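PDB 4AO9: beta-phenylalanine aminotransferase from Variovorax paradoxus, which catalyses the pyridoxal-5'-phosphate-dependent transfer of the amino group of beta-phenylalanine, probably to a keto-acid acceptor, as a class III aminotransferase. Local coordinates for residues Q142-R147 with G277-L282; L200-N205 with A212-H217; V224-M229 with P240-A245; Q370-G375 with G385-S390. All coordinates share one frame; numbering follows the deposited sequence.

Contact 1 of 4, residues Q142-R147 with G277-L282; sequences QIEQLR and GIRSDL
Gln142 meets Arg279 through the aliphatic parts of both side chains, and this pair buries most of the surface in the contact. CB of Gln142 lies 3.4 Å from CD of Arg279. Arg279 gets there by bending twice: its chain leaves with CG anti to the backbone N (chi1 173°), then turns at chi2 and chi3, which brings the guanidinium alongside the start of 142-147, with NH1 3.5 Å from Gln142 CA. At the edge of that guanidinium, near its plane, stands Glu144, whose OE2 is 4.1 Å from Arg279 NH1; the attraction is one of opposite charges beyond salt-bridge range, and Glu144 OE1 is taken by the backbone N of Ala302. The amide of Gln142 leads away from 277-282, with OE1 bound to Asn274 ND2. Two waters fill in where direct bonds are missing. One donates to both Gln142 O (3.0 Å) and Ser280 O (2.9 Å); the other accepts from Gln142 NE2 and donates only weakly to Ser280 OG, a hydroxyl that itself donates to Leu282 O at 2.8 Å. Gly277 closes helix 272-276 in a Schellman motif, from which the chain runs through this contact into strand 282-286. In the partner segment, Glu144 and Gln145 form a classic beta bulge against Gly300 as strand 145-149 begins, the outermost strand of the seven-stranded sheet within this chain, where Leu146 bonds the backbone of the second subunit.

Contact 2 of 4, residues L200-N205 with A212-H217; sequences LVLPYN and AQIERH
The end of strand 198-202 and the last turn of helix 207-216 approach most closely at Leu202 and Gln213, whose CA atoms are 8.2 Å apart, so side chains alone bridge the gap. Within the helix the regular bonding runs to its end, Arg216 N to Ala212 O and His217 N to Gln213 O, and His217 is the first residue to leave helical angles. Its ring folds back on the turn: ND1 donates to the same Gln213 O at 2.8 Å, with the oxygen in the ring plane, which should limit rotation of the ring. This carbonyl thus takes two N-H groups from opposite faces of its plane. Leu200 then lies over one ring face, its CD2 4.1 Å from the centroid in a CH-pi contact displaced toward ND1; CG of Leu200 stands anti to the backbone N (chi1 172°), carrying the methyl out toward the helix. CG of Arg216 covers the opposite face. One turn earlier, CD2 of Leu202 rests 3.8 Å from CB of Gln213, while CD1 faces CG1 of Ile214 at 4.4 Å. The Gln213 amide turns away to accept, on a lone pair of OE1, a bond from Arg216 NH1 (2.9 Å). Strand 198-202 is the outermost strand at its end of the sheet, beside strand 171-175, and Ile214 continues the apolar layer onto strand 221-226 and helix 240-253.

Contact 3 of 4, residues V224-M229 with P240-A245; sequences VLVEPM and PDFLQA
Val226 of strand 221-226 opens the packing of a parallel beta strand against a helix of the large pyridoxal-5'-phosphate-binding domain, which has the alpha/beta architecture of fold-type I aminotransferases. Its side chain points toward helix 240-253: CG2 sits 4.2 Å from CE2 of Phe242, approaching the ring obliquely, and 4.4 Å from CD2 of Leu243, to which CG1 is about as close. Val226 therefore packs against two consecutive residues of the helix's first turn. The Phe242 ring also packs edge-to-face with Phe175 and Tyr204, so Val226 belongs to an apolar layer between the sheet and helix 240-253. Next along the chain, Glu227 turns its side chain from the helix to the ligand side, where it lines the pyridoxal-5'-phosphate pocket; OE2 accepts from Tyr179 N and OE1 from Gly231 N, which would hold the carboxylate in place. Neighbouring residues therefore serve different faces, Val226 the helix and Glu227 the cofactor. At Pro228, where the backbones come nearest at a CA separation of 7.3 Å from Leu243, it is Leu243 of the helix that reaches the chain. Leu243 buries the largest area in the contact, with CG anti to its carbonyl carbon (chi1 -61°) and its two methyls divided between partners: CD2 faces Val226, whereas CD1 lies 4.2 Å from Pro228 CB and 3.8 Å from the Pro228 carbonyl oxygen.

Contact 4 of 4, residues Q370-G375 with G385-S390; sequences QFTGIG and GDVRSS
Gln370 reaches across to the backbone of Gly385, donating from NE2 to Gly385 O in a nearly straight bond of 2.8 Å with an N-H...O angle of 177°. The oxygen lies in the plane of the glutamine amide, and the donor lies in the plane of the carbonyl. The other end of the amide is used as well: a water donates to Gln370 OE1 (2.8 Å) and accepts from Val387 N (2.9 Å). Beside the amide, Val387 places CG2 3.9 Å from NE2 of Gln370 and presents CB to CG2 of Thr372 at 4.0 Å. The glutamine chain is extended beyond CG (chi2 178°), which gives it the span to cross from the edge strand 370-374 to the loop. Farther out, NE2 has a second acceptor in Val383 O, while Thr372 OG1 has its main partner in Gly234 O, with Cys235 O also near enough to share the hydroxyl, leaving its methyl to meet Val387. Strand 377-381 pairs antiparallel with 370-374, an outermost strand of this three-stranded sheet. Donor and acceptor ends of one neutral amide are thus both engaged, so the loop is tied to the strand by directional bonds without charge, whereas Gly385 N is buried with no partner.

In the fold
Followed from the N terminus, the chain enters contact 1 at 142-147, and the long loop that this contact closes at 277-282 contains contacts 2 and 3 in series. Contact 2 closes the short connection from edge strand 198-202 to helix 207-216; contact 3 follows, joining strand 221-226 to helix 240-253. All three reach the seven-stranded sheet. Ile278 packs on Leu243 between contacts 1 and 3, and Tyr204 OH probably bonds Glu227 O between contacts 2 and 3. Contact 4 comes later, closing a hairpin-containing loop beside the three-stranded sheet. It touches contact 2 through Asn205 and Arg388, and contact 3 through Met229 against Ile374.

Contact 1 of 4, residues Q142-R147 with G277-L282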
loop_
_atom_site.group_PDB
_atom_site.type_symbol
_atom_site.label_atom_id
_atom_site.label_comp_id
_atom_site.label_asym_id
_atom_site.label_seq_id
_atom_site.Cartn_x
_atom_site.Cartn_y
_atom_site.Cartn_z
ATOM N N GLN A 142 -11.279 -8.941 -19.367
ATOM C CA GLN A 142 -12.368 -8.476 -18.498
ATOM C C GLN A 142 -12.008 -7.167 -17.794
ATOM O O GLN A 142 -12.861 -6.538 -17.158
ATOM C CB GLN A 142 -12.754 -9.542 -17.463
ATOM C CG GLN A 142 -11.684 -9.819 -16.403
ATOM C CD GLN A 142 -10.706 -10.915 -16.797
ATOM O OE1 GLN A 142 -10.180 -10.946 -17.915
ATOM N NE2 GLN A 142 -10.453 -11.826 -15.859
ATOM N N ILE A 143 -10.743 -6.763 -17.924
ATOM C CA ILE A 143 -10.291 -5.470 -17.408
ATOM C C ILE A 143 -10.187 -4.510 -18.597
ATOM O O ILE A 143 -9.253 -4.598 -19.408
ATOM C CB ILE A 143 -8.948 -5.602 -16.664
ATOM C CG1 ILE A 143 -9.110 -6.547 -15.464
ATOM C CG2 ILE A 143 -8.427 -4.227 -16.243
ATOM C CD1 ILE A 143 -7.804 -6.863 -14.745
ATOM N N GLU A 144 -11.183 -3.638 -18.731
ATOM C CA GLU A 144 -11.240 -2.683 -19.845
ATOM C C GLU A 144 -10.364 -1.475 -19.550
ATOM O O GLU A 144 -9.683 -0.958 -20.449
ATOM C CB GLU A 144 -12.681 -2.243 -20.129
ATOM C CG GLU A 144 -13.554 -3.409 -20.558
ATOM C CD GLU A 144 -15.010 -3.062 -20.783
ATOM O OE1 GLU A 144 -15.487 -1.971 -20.401
ATOM O OE2 GLU A 144 -15.694 -3.914 -21.400
ATOM N N GLN A 145 -10.429 -1.000 -18.306
ATOM C CA GLN A 145 -9.483 -0.007 -17.790
ATOM C C GLN A 145 -9.147 -0.371 -16.359
ATOM O O GLN A 145 -9.903 -1.088 -15.700
ATOM C CB GLN A 145 -10.077 1.393 -17.794
ATOM C CG GLN A 145 -10.419 1.936 -19.167
ATOM C CD GLN A 145 -10.880 3.365 -19.084
ATOM O OE1 GLN A 145 -11.568 3.758 -18.141
ATOM N NE2 GLN A 145 -10.474 4.164 -20.053
ATOM N N LEU A 146 -8.005 0.122 -15.880
ATOM C CA LEU A 146 -7.562 -0.154 -14.511
ATOM C C LEU A 146 -6.909 1.068 -13.903
ATOM O O LEU A 146 -6.624 2.041 -14.606
ATOM C CB LEU A 146 -6.570 -1.326 -14.483
ATOM C CG LEU A 146 -5.250 -1.202 -15.255
ATOM C CD1 LEU A 146 -4.216 -0.327 -14.535
ATOM C CD2 LEU A 146 -4.644 -2.579 -15.515
ATOM N N ARG A 147 -6.698 1.008 -12.589
ATOM C CA ARG A 147 -5.783 1.912 -11.893
ATOM C C ARG A 147 -4.859 1.080 -11.010
ATOM O O ARG A 147 -5.244 0.007 -10.542
ATOM C CB ARG A 147 -6.547 2.937 -11.059
ATOM C CG ARG A 147 -7.332 3.935 -11.909
ATOM C CD ARG A 147 -8.179 4.827 -11.054
ATOM N NE ARG A 147 -7.421 5.846 -10.325
ATOM C CZ ARG A 147 -7.201 7.094 -10.729
ATOM N NH1 ARG A 147 -7.618 7.532 -11.920
ATOM N NH2 ARG A 147 -6.545 7.917 -9.918
ATOM N N GLY A 277 -14.652 -19.286 -17.343
ATOM C CA GLY A 277 -15.637 -18.633 -18.207
ATOM C C GLY A 277 -16.685 -17.818 -17.470
ATOM O O GLY A 277 -17.847 -17.770 -17.879
ATOM N N ILE A 278 -16.281 -17.182 -16.374
ATOM C CA ILE A 278 -17.173 -16.305 -15.619
ATOM C C ILE A 278 -16.594 -14.898 -15.583
ATOM O O ILE A 278 -15.458 -14.688 -15.133
ATOM C CB ILE A 278 -17.442 -16.823 -14.183
ATOM C CG1 ILE A 278 -17.945 -18.272 -14.236
ATOM C CG2 ILE A 278 -18.452 -15.912 -13.462
ATOM C CD1 ILE A 278 -17.962 -18.981 -12.898
ATOM N N ARG A 279 -17.385 -13.943 -16.056
ATOM C CA ARG A 279 -16.968 -12.547 -16.171
ATOM C C ARG A 279 -17.429 -11.748 -14.962
ATOM O O ARG A 279 -18.628 -11.609 -14.738
ATOM C CB ARG A 279 -17.540 -11.917 -17.447
ATOM C CG ARG A 279 -17.291 -10.409 -17.578
ATOM C CD ARG A 279 -15.991 -10.113 -18.304
ATOM N NE ARG A 279 -16.161 -9.978 -19.753
ATOM C CZ ARG A 279 -15.942 -8.860 -20.453
ATOM N NH1 ARG A 279 -15.530 -7.748 -19.860
ATOM N NH2 ARG A 279 -16.130 -8.859 -21.766
ATOM N N SER A 280 -16.483 -11.224 -14.187
ATOM C CA SER A 280 -16.822 -10.274 -13.120
ATOM C C SER A 280 -16.852 -8.837 -13.640
ATOM O O SER A 280 -16.223 -8.506 -14.641
ATOM C CB SER A 280 -15.833 -10.406 -11.962
ATOM O OG SER A 280 -14.500 -10.199 -12.415
ATOM N N ASP A 281 -17.601 -7.984 -12.939
ATOM C CA ASP A 281 -17.675 -6.563 -13.268
ATOM C C ASP A 281 -16.386 -5.811 -12.968
ATOM O O ASP A 281 -16.026 -4.881 -13.699
ATOM C CB ASP A 281 -18.841 -5.921 -12.529
ATOM C CG ASP A 281 -20.153 -6.557 -12.895
ATOM O OD1 ASP A 281 -20.707 -6.176 -13.952
ATOM O OD2 ASP A 281 -20.606 -7.450 -12.155
ATOM N N LEU A 282 -15.698 -6.224 -11.903
ATOM C CA LEU A 282 -14.352 -5.742 -11.575
ATOM C C LEU A 282 -13.492 -6.933 -11.202
ATOM O O LEU A 282 -14.014 -7.988 -10.796
ATOM C CB LEU A 282 -14.358 -4.739 -10.407
ATOM C CG LEU A 282 -15.152 -3.444 -10.603
ATOM C CD1 LEU A 282 -15.245 -2.698 -9.276
ATOM C CD2 LEU A 282 -14.522 -2.548 -11.663
HETATM O O HOH W 1 -13.472 -7.585 -14.395
HETATM O O HOH W 2 -11.674 -11.886 -13.164
#

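Contact 2 of 4, residues L200-N205 with A212-H217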
loop_
_atom_site.group_PDB
_atom_site.type_symbol
_atom_site.label_atom_id
_atom_site.label_comp_id
_atom_site.label_asym_id
_atom_site.label_seq_id
_atom_site.Cartn_x
_atom_site.Cartn_y
_atom_site.Cartn_z
ATOM N N LEU A 200 -22.032 -8.849 4.726
ATOM C CA LEU A 200 -22.846 -10.053 4.915
ATOM C C LEU A 200 -21.969 -11.252 4.552
ATOM O O LEU A 200 -21.580 -11.414 3.388
ATOM C CB LEU A 200 -24.086 -9.998 4.024
ATOM C CG LEU A 200 -24.949 -11.258 3.945
ATOM C CD1 LEU A 200 -25.477 -11.666 5.323
ATOM C CD2 LEU A 200 -26.108 -11.025 2.994
ATOM N N VAL A 201 -21.648 -12.078 5.553
ATOM C CA VAL A 201 -20.695 -13.170 5.387
ATOM C C VAL A 201 -21.451 -14.476 5.181
ATOM O O VAL A 201 -22.208 -14.917 6.064
ATOM C CB VAL A 201 -19.733 -13.297 6.612
ATOM C CG1 VAL A 201 -18.676 -14.373 6.349
ATOM C CG2 VAL A 201 -19.065 -11.958 6.925
ATOM N N LEU A 202 -21.239 -15.088 4.019
ATOM C CA LEU A 202 -21.948 -16.299 3.619
ATOM C C LEU A 202 -20.970 -17.455 3.489
ATOM O O LEU A 202 -19.773 -17.244 3.317
ATOM C CB LEU A 202 -22.659 -16.055 2.281
ATOM C CG LEU A 202 -23.722 -14.951 2.244
ATOM C CD1 LEU A 202 -24.388 -14.886 0.866
ATOM C CD2 LEU A 202 -24.780 -15.142 3.333
ATOM N N PRO A 203 -21.470 -18.697 3.551
ATOM C CA PRO A 203 -20.545 -19.829 3.456
ATOM C C PRO A 203 -19.954 -20.011 2.058
ATOM O O PRO A 203 -20.680 -20.012 1.068
ATOM C CB PRO A 203 -21.418 -21.042 3.823
ATOM C CG PRO A 203 -22.707 -20.479 4.321
ATOM C CD PRO A 203 -22.866 -19.115 3.777
ATOM N N TYR A 204 -18.636 -20.168 1.977
ATOM C CA TYR A 204 -18.004 -20.463 0.689
ATOM C C TYR A 204 -18.510 -21.792 0.127
ATOM O O TYR A 204 -18.720 -22.751 0.872
ATOM C CB TYR A 204 -16.489 -20.509 0.853
ATOM C CG TYR A 204 -15.693 -20.392 -0.435
ATOM C CD1 TYR A 204 -15.660 -19.197 -1.159
ATOM C CD2 TYR A 204 -14.945 -21.465 -0.905
ATOM C CE1 TYR A 204 -14.903 -19.076 -2.321
ATOM C CE2 TYR A 204 -14.184 -21.361 -2.076
ATOM C CZ TYR A 204 -14.158 -20.165 -2.769
ATOM O OH TYR A 204 -13.410 -20.040 -3.912
ATOM N N ASN A 205 -18.711 -21.830 -1.186
ATOM C CA ASN A 205 -19.125 -23.048 -1.900
ATOM C C ASN A 205 -20.511 -23.566 -1.553
ATOM O O ASN A 205 -20.805 -24.729 -1.780
ATOM C CB ASN A 205 -18.058 -24.159 -1.783
ATOM C CG ASN A 205 -16.993 -24.030 -2.843
ATOM O OD1 ASN A 205 -17.256 -23.494 -3.914
ATOM N ND2 ASN A 205 -15.784 -24.518 -2.559
ATOM N N ALA A 212 -30.118 -17.690 -2.174
ATOM C CA ALA A 212 -31.203 -17.296 -1.271
ATOM C C ALA A 212 -30.926 -15.978 -0.559
ATOM O O ALA A 212 -31.790 -15.101 -0.486
ATOM C CB ALA A 212 -31.484 -18.402 -0.245
ATOM N N GLN A 213 -29.717 -15.839 -0.027
ATOM C CA GLN A 213 -29.391 -14.646 0.736
ATOM C C GLN A 213 -29.141 -13.420 -0.132
ATOM O O GLN A 213 -29.528 -12.311 0.242
ATOM C CB GLN A 213 -28.228 -14.910 1.684
ATOM C CG GLN A 213 -28.586 -15.919 2.788
ATOM C CD GLN A 213 -29.908 -15.615 3.483
ATOM O OE1 GLN A 213 -30.112 -14.516 3.996
ATOM N NE2 GLN A 213 -30.811 -16.595 3.499
ATOM N N ILE A 214 -28.535 -13.612 -1.302
ATOM C CA ILE A 214 -28.372 -12.493 -2.235
ATOM C C ILE A 214 -29.732 -11.983 -2.735
ATOM O O ILE A 214 -29.985 -10.780 -2.742
ATOM C CB ILE A 214 -27.407 -12.816 -3.388
ATOM C CG1 ILE A 214 -25.987 -13.011 -2.832
ATOM C CG2 ILE A 214 -27.428 -11.700 -4.445
ATOM C CD1 ILE A 214 -25.029 -13.677 -3.802
ATOM N N GLU A 215 -30.622 -12.900 -3.114
ATOM C CA GLU A 215 -31.971 -12.503 -3.548
ATOM C C GLU A 215 -32.761 -11.844 -2.410
ATOM O O GLU A 215 -33.424 -10.818 -2.612
ATOM C CB GLU A 215 -32.743 -13.704 -4.115
ATOM C CG GLU A 215 -32.184 -14.250 -5.428
ATOM C CD GLU A 215 -32.871 -15.538 -5.864
ATOM O OE1 GLU A 215 -34.113 -15.620 -5.751
ATOM O OE2 GLU A 215 -32.172 -16.466 -6.325
ATOM N N ARG A 216 -32.662 -12.420 -1.210
ATOM C CA ARG A 216 -33.387 -11.892 -0.051
ATOM C C ARG A 216 -32.998 -10.447 0.269
ATOM O O ARG A 216 -33.852 -9.632 0.605
ATOM C CB ARG A 216 -33.147 -12.775 1.173
ATOM C CG ARG A 216 -33.842 -12.306 2.450
ATOM C CD ARG A 216 -33.508 -13.264 3.596
ATOM N NE ARG A 216 -33.890 -12.716 4.895
ATOM C CZ ARG A 216 -33.140 -12.781 5.997
ATOM N NH1 ARG A 216 -31.942 -13.358 5.977
ATOM N NH2 ARG A 216 -33.588 -12.252 7.131
ATOM N N HIS A 217 -31.707 -10.140 0.158
ATOM C CA HIS A 217 -31.215 -8.801 0.472
ATOM C C HIS A 217 -30.932 -7.985 -0.784
ATOM O O HIS A 217 -30.204 -6.981 -0.717
ATOM C CB HIS A 217 -29.911 -8.875 1.273
ATOM C CG HIS A 217 -30.022 -9.588 2.582
ATOM N ND1 HIS A 217 -29.842 -10.950 2.700
ATOM C CD2 HIS A 217 -30.231 -9.124 3.837
ATOM C CE1 HIS A 217 -29.956 -11.299 3.969
ATOM N NE2 HIS A 217 -30.201 -10.211 4.679
#

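Contact 3 of 4, residues V224-M229 with P240-A245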
loop_
_atom_site.group_PDB
_atom_site.type_symbol
_atom_site.label_atom_id
_atom_site.label_comp_id
_atom_site.label_asym_id
_atom_site.label_seq_id
_atom_site.Cartn_x
_atom_site.Cartn_y
_atom_site.Cartn_z
ATOM N N VAL A 224 -20.745 -8.388 -4.622
ATOM C CA VAL A 224 -20.369 -9.716 -4.148
ATOM C C VAL A 224 -18.884 -9.843 -4.442
ATOM O O VAL A 224 -18.486 -9.752 -5.596
ATOM C CB VAL A 224 -21.154 -10.817 -4.903
ATOM C CG1 VAL A 224 -20.714 -12.197 -4.413
ATOM C CG2 VAL A 224 -22.676 -10.624 -4.711
ATOM N N LEU A 225 -18.077 -10.012 -3.396
ATOM C CA LEU A 225 -16.613 -10.074 -3.523
ATOM C C LEU A 225 -16.142 -11.474 -3.158
ATOM O O LEU A 225 -16.472 -11.987 -2.079
ATOM C CB LEU A 225 -15.957 -9.015 -2.617
ATOM C CG LEU A 225 -14.432 -9.109 -2.449
ATOM C CD1 LEU A 225 -13.703 -8.804 -3.740
ATOM C CD2 LEU A 225 -13.952 -8.163 -1.348
ATOM N N VAL A 226 -15.402 -12.112 -4.063
ATOM C CA VAL A 226 -15.016 -13.509 -3.858
ATOM C C VAL A 226 -13.701 -13.858 -4.554
ATOM O O VAL A 226 -13.395 -13.348 -5.644
ATOM C CB VAL A 226 -16.170 -14.460 -4.329
ATOM C CG1 VAL A 226 -16.329 -14.408 -5.848
ATOM C CG2 VAL A 226 -15.960 -15.910 -3.849
ATOM N N GLU A 227 -12.941 -14.744 -3.914
ATOM C CA GLU A 227 -11.788 -15.395 -4.548
ATOM C C GLU A 227 -12.276 -16.608 -5.344
ATOM O O GLU A 227 -13.002 -17.429 -4.796
ATOM C CB GLU A 227 -10.818 -15.893 -3.481
ATOM C CG GLU A 227 -10.207 -14.789 -2.590
ATOM C CD GLU A 227 -9.727 -15.370 -1.275
ATOM O OE1 GLU A 227 -8.560 -15.835 -1.231
ATOM O OE2 GLU A 227 -10.535 -15.393 -0.315
ATOM N N PRO A 228 -11.887 -16.738 -6.628
ATOM C CA PRO A 228 -12.337 -17.945 -7.368
ATOM C C PRO A 228 -11.709 -19.244 -6.843
ATOM O O PRO A 228 -12.241 -20.330 -7.108
ATOM C CB PRO A 228 -11.942 -17.672 -8.820
ATOM C CG PRO A 228 -11.548 -16.251 -8.898
ATOM C CD PRO A 228 -11.312 -15.707 -7.513
ATOM N N MET A 229 -10.589 -19.122 -6.125
ATOM C CA MET A 229 -10.055 -20.166 -5.253
ATOM C C MET A 229 -9.563 -19.426 -4.028
ATOM O O MET A 229 -8.775 -18.483 -4.164
ATOM C CB MET A 229 -8.876 -20.903 -5.909
ATOM C CG MET A 229 -8.216 -21.923 -4.981
ATOM S SD MET A 229 -6.524 -22.389 -5.423
ATOM C CE MET A 229 -5.634 -20.948 -4.823
ATOM N N PRO A 240 -17.724 -24.634 -9.693
ATOM C CA PRO A 240 -18.464 -24.005 -10.797
ATOM C C PRO A 240 -19.907 -23.608 -10.461
ATOM O O PRO A 240 -20.322 -22.488 -10.790
ATOM C CB PRO A 240 -18.444 -25.087 -11.881
ATOM C CG PRO A 240 -17.144 -25.777 -11.656
ATOM C CD PRO A 240 -16.919 -25.781 -10.161
ATOM N N ASP A 241 -20.659 -24.490 -9.801
ATOM C CA ASP A 241 -22.068 -24.210 -9.470
ATOM C C ASP A 241 -22.199 -22.981 -8.565
ATOM O O ASP A 241 -23.094 -22.154 -8.743
ATOM C CB ASP A 241 -22.780 -25.443 -8.871
ATOM C CG ASP A 241 -22.349 -25.762 -7.431
ATOM O OD1 ASP A 241 -21.139 -25.682 -7.099
ATOM O OD2 ASP A 241 -23.232 -26.121 -6.616
ATOM N N PHE A 242 -21.273 -22.871 -7.617
ATOM C CA PHE A 242 -21.264 -21.792 -6.648
ATOM C C PHE A 242 -20.895 -20.481 -7.322
ATOM O O PHE A 242 -21.600 -19.477 -7.167
ATOM C CB PHE A 242 -20.271 -22.147 -5.533
ATOM C CG PHE A 242 -19.925 -21.001 -4.625
ATOM C CD1 PHE A 242 -20.876 -20.459 -3.761
ATOM C CD2 PHE A 242 -18.639 -20.488 -4.616
ATOM C CE1 PHE A 242 -20.555 -19.408 -2.911
ATOM C CE2 PHE A 242 -18.302 -19.435 -3.772
ATOM C CZ PHE A 242 -19.252 -18.894 -2.914
ATOM N N LEU A 243 -19.796 -20.484 -8.069
ATOM C CA LEU A 243 -19.343 -19.255 -8.711
ATOM C C LEU A 243 -20.346 -18.749 -9.758
ATOM O O LEU A 243 -20.597 -17.553 -9.843
ATOM C CB LEU A 243 -17.928 -19.400 -9.280
ATOM C CG LEU A 243 -16.815 -19.710 -8.273
ATOM C CD1 LEU A 243 -15.512 -19.952 -9.022
ATOM C CD2 LEU A 243 -16.648 -18.583 -7.241
ATOM N N GLN A 244 -20.944 -19.665 -10.523
ATOM C CA GLN A 244 -22.008 -19.290 -11.455
ATOM C C GLN A 244 -23.240 -18.729 -10.724
ATOM O O GLN A 244 -23.857 -17.768 -11.193
ATOM C CB GLN A 244 -22.376 -20.474 -12.363
ATOM C CG GLN A 244 -23.362 -20.147 -13.491
ATOM C CD GLN A 244 -22.875 -19.062 -14.455
ATOM O OE1 GLN A 244 -21.669 -18.886 -14.676
ATOM N NE2 GLN A 244 -23.825 -18.338 -15.047
ATOM N N ALA A 245 -23.580 -19.312 -9.578
ATOM C CA ALA A 245 -24.682 -18.800 -8.764
ATOM C C ALA A 245 -24.418 -17.356 -8.335
ATOM O O ALA A 245 -25.336 -16.539 -8.311
ATOM C CB ALA A 245 -24.937 -19.693 -7.555
#

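Contact 4 of 4, residues Q370-G375 with G385-S390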
loop_
_atom_site.group_PDB
_atom_site.type_symbol
_atom_site.label_atom_id
_atom_site.label_comp_id
_atom_site.label_asym_id
_atom_site.label_seq_id
_atom_site.Cartn_x
_atom_site.Cartn_y
_atom_site.Cartn_z
ATOM N N GLN A 370 -3.857 -34.525 2.773
ATOM C CA GLN A 370 -4.110 -34.268 1.366
ATOM C C GLN A 370 -3.590 -32.884 1.011
ATOM O O GLN A 370 -3.273 -32.084 1.889
ATOM C CB GLN A 370 -5.604 -34.352 1.061
ATOM C CG GLN A 370 -6.443 -33.311 1.781
ATOM C CD GLN A 370 -7.890 -33.425 1.399
ATOM O OE1 GLN A 370 -8.280 -33.076 0.285
ATOM N NE2 GLN A 370 -8.696 -33.930 2.315
ATOM N N PHE A 371 -3.500 -32.626 -0.286
ATOM C CA PHE A 371 -3.124 -31.317 -0.792
ATOM C C PHE A 371 -4.246 -30.808 -1.676
ATOM O O PHE A 371 -4.648 -31.478 -2.625
ATOM C CB PHE A 371 -1.812 -31.413 -1.571
ATOM C CG PHE A 371 -0.610 -31.647 -0.697
ATOM C CD1 PHE A 371 -0.357 -32.911 -0.151
ATOM C CD2 PHE A 371 0.268 -30.600 -0.402
ATOM C CE1 PHE A 371 0.751 -33.124 0.671
ATOM C CE2 PHE A 371 1.385 -30.815 0.405
ATOM C CZ PHE A 371 1.625 -32.076 0.946
ATOM N N THR A 372 -4.778 -29.640 -1.330
ATOM C CA THR A 372 -5.839 -29.004 -2.111
ATOM C C THR A 372 -5.263 -27.863 -2.943
ATOM O O THR A 372 -4.231 -27.299 -2.585
ATOM C CB THR A 372 -6.984 -28.470 -1.207
ATOM O OG1 THR A 372 -6.465 -27.565 -0.222
ATOM C CG2 THR A 372 -7.681 -29.621 -0.495
ATOM N N GLY A 373 -5.917 -27.537 -4.049
ATOM C CA GLY A 373 -5.532 -26.365 -4.828
ATOM C C GLY A 373 -5.694 -26.542 -6.318
ATOM O O GLY A 373 -6.421 -27.438 -6.776
ATOM N N ILE A 374 -5.025 -25.667 -7.066
ATOM C CA ILE A 374 -5.101 -25.613 -8.523
ATOM C C ILE A 374 -3.728 -25.257 -9.054
ATOM O O ILE A 374 -3.061 -24.360 -8.522
ATOM C CB ILE A 374 -6.089 -24.511 -9.006
ATOM C CG1 ILE A 374 -7.513 -24.774 -8.504
ATOM C CG2 ILE A 374 -6.070 -24.405 -10.543
ATOM C CD1 ILE A 374 -8.472 -23.594 -8.689
ATOM N N GLY A 375 -3.279 -25.962 -10.085
ATOM C CA GLY A 375 -2.054 -25.567 -10.777
ATOM C C GLY A 375 -0.854 -25.442 -9.859
ATOM O O GLY A 375 -0.534 -26.363 -9.116
ATOM N N GLY A 385 -11.302 -36.499 3.221
ATOM C CA GLY A 385 -12.541 -36.137 2.533
ATOM C C GLY A 385 -12.453 -34.843 1.746
ATOM O O GLY A 385 -11.391 -34.227 1.658
ATOM N N ASP A 386 -13.583 -34.426 1.183
ATOM C CA ASP A 386 -13.640 -33.216 0.373
ATOM C C ASP A 386 -13.481 -31.965 1.227
ATOM O O ASP A 386 -14.142 -31.809 2.259
ATOM C CB ASP A 386 -14.961 -33.165 -0.412
ATOM C CG ASP A 386 -15.049 -34.237 -1.485
ATOM O OD1 ASP A 386 -14.001 -34.770 -1.909
ATOM O OD2 ASP A 386 -16.187 -34.544 -1.914
ATOM N N VAL A 387 -12.580 -31.083 0.806
ATOM C CA VAL A 387 -12.449 -29.780 1.445
ATOM C C VAL A 387 -13.134 -28.744 0.556
ATOM O O VAL A 387 -12.664 -28.444 -0.555
ATOM C CB VAL A 387 -10.975 -29.403 1.687
ATOM C CG1 VAL A 387 -10.865 -27.996 2.270
ATOM C CG2 VAL A 387 -10.301 -30.417 2.623
ATOM N N ARG A 388 -14.260 -28.226 1.041
ATOM C CA ARG A 388 -15.060 -27.268 0.279
ATOM C C ARG A 388 -15.095 -25.871 0.884
ATOM O O ARG A 388 -15.406 -24.908 0.181
ATOM C CB ARG A 388 -16.483 -27.799 0.104
ATOM C CG ARG A 388 -16.567 -28.999 -0.835
ATOM C CD ARG A 388 -16.336 -28.571 -2.286
ATOM N NE ARG A 388 -16.474 -29.687 -3.220
ATOM C CZ ARG A 388 -15.486 -30.505 -3.576
ATOM N NH1 ARG A 388 -14.262 -30.346 -3.086
ATOM N NH2 ARG A 388 -15.727 -31.492 -4.429
ATOM N N SER A 389 -14.779 -25.760 2.175
ATOM C CA SER A 389 -14.700 -24.464 2.857
ATOM C C SER A 389 -13.816 -24.597 4.084
ATOM O O SER A 389 -13.460 -25.712 4.475
ATOM C CB SER A 389 -16.093 -23.948 3.260
ATOM O OG SER A 389 -16.605 -24.638 4.410
ATOM N N SER A 390 -13.482 -23.470 4.705
ATOM C CA SER A 390 -12.641 -23.481 5.896
ATOM C C SER A 390 -13.293 -24.237 7.057
ATOM O O SER A 390 -12.598 -24.732 7.941
ATOM C CB SER A 390 -12.273 -22.056 6.316
ATOM O OG SER A 390 -13.436 -21.275 6.492
HETATM O O HOH W 3 -10.525 -31.977 -1.038
#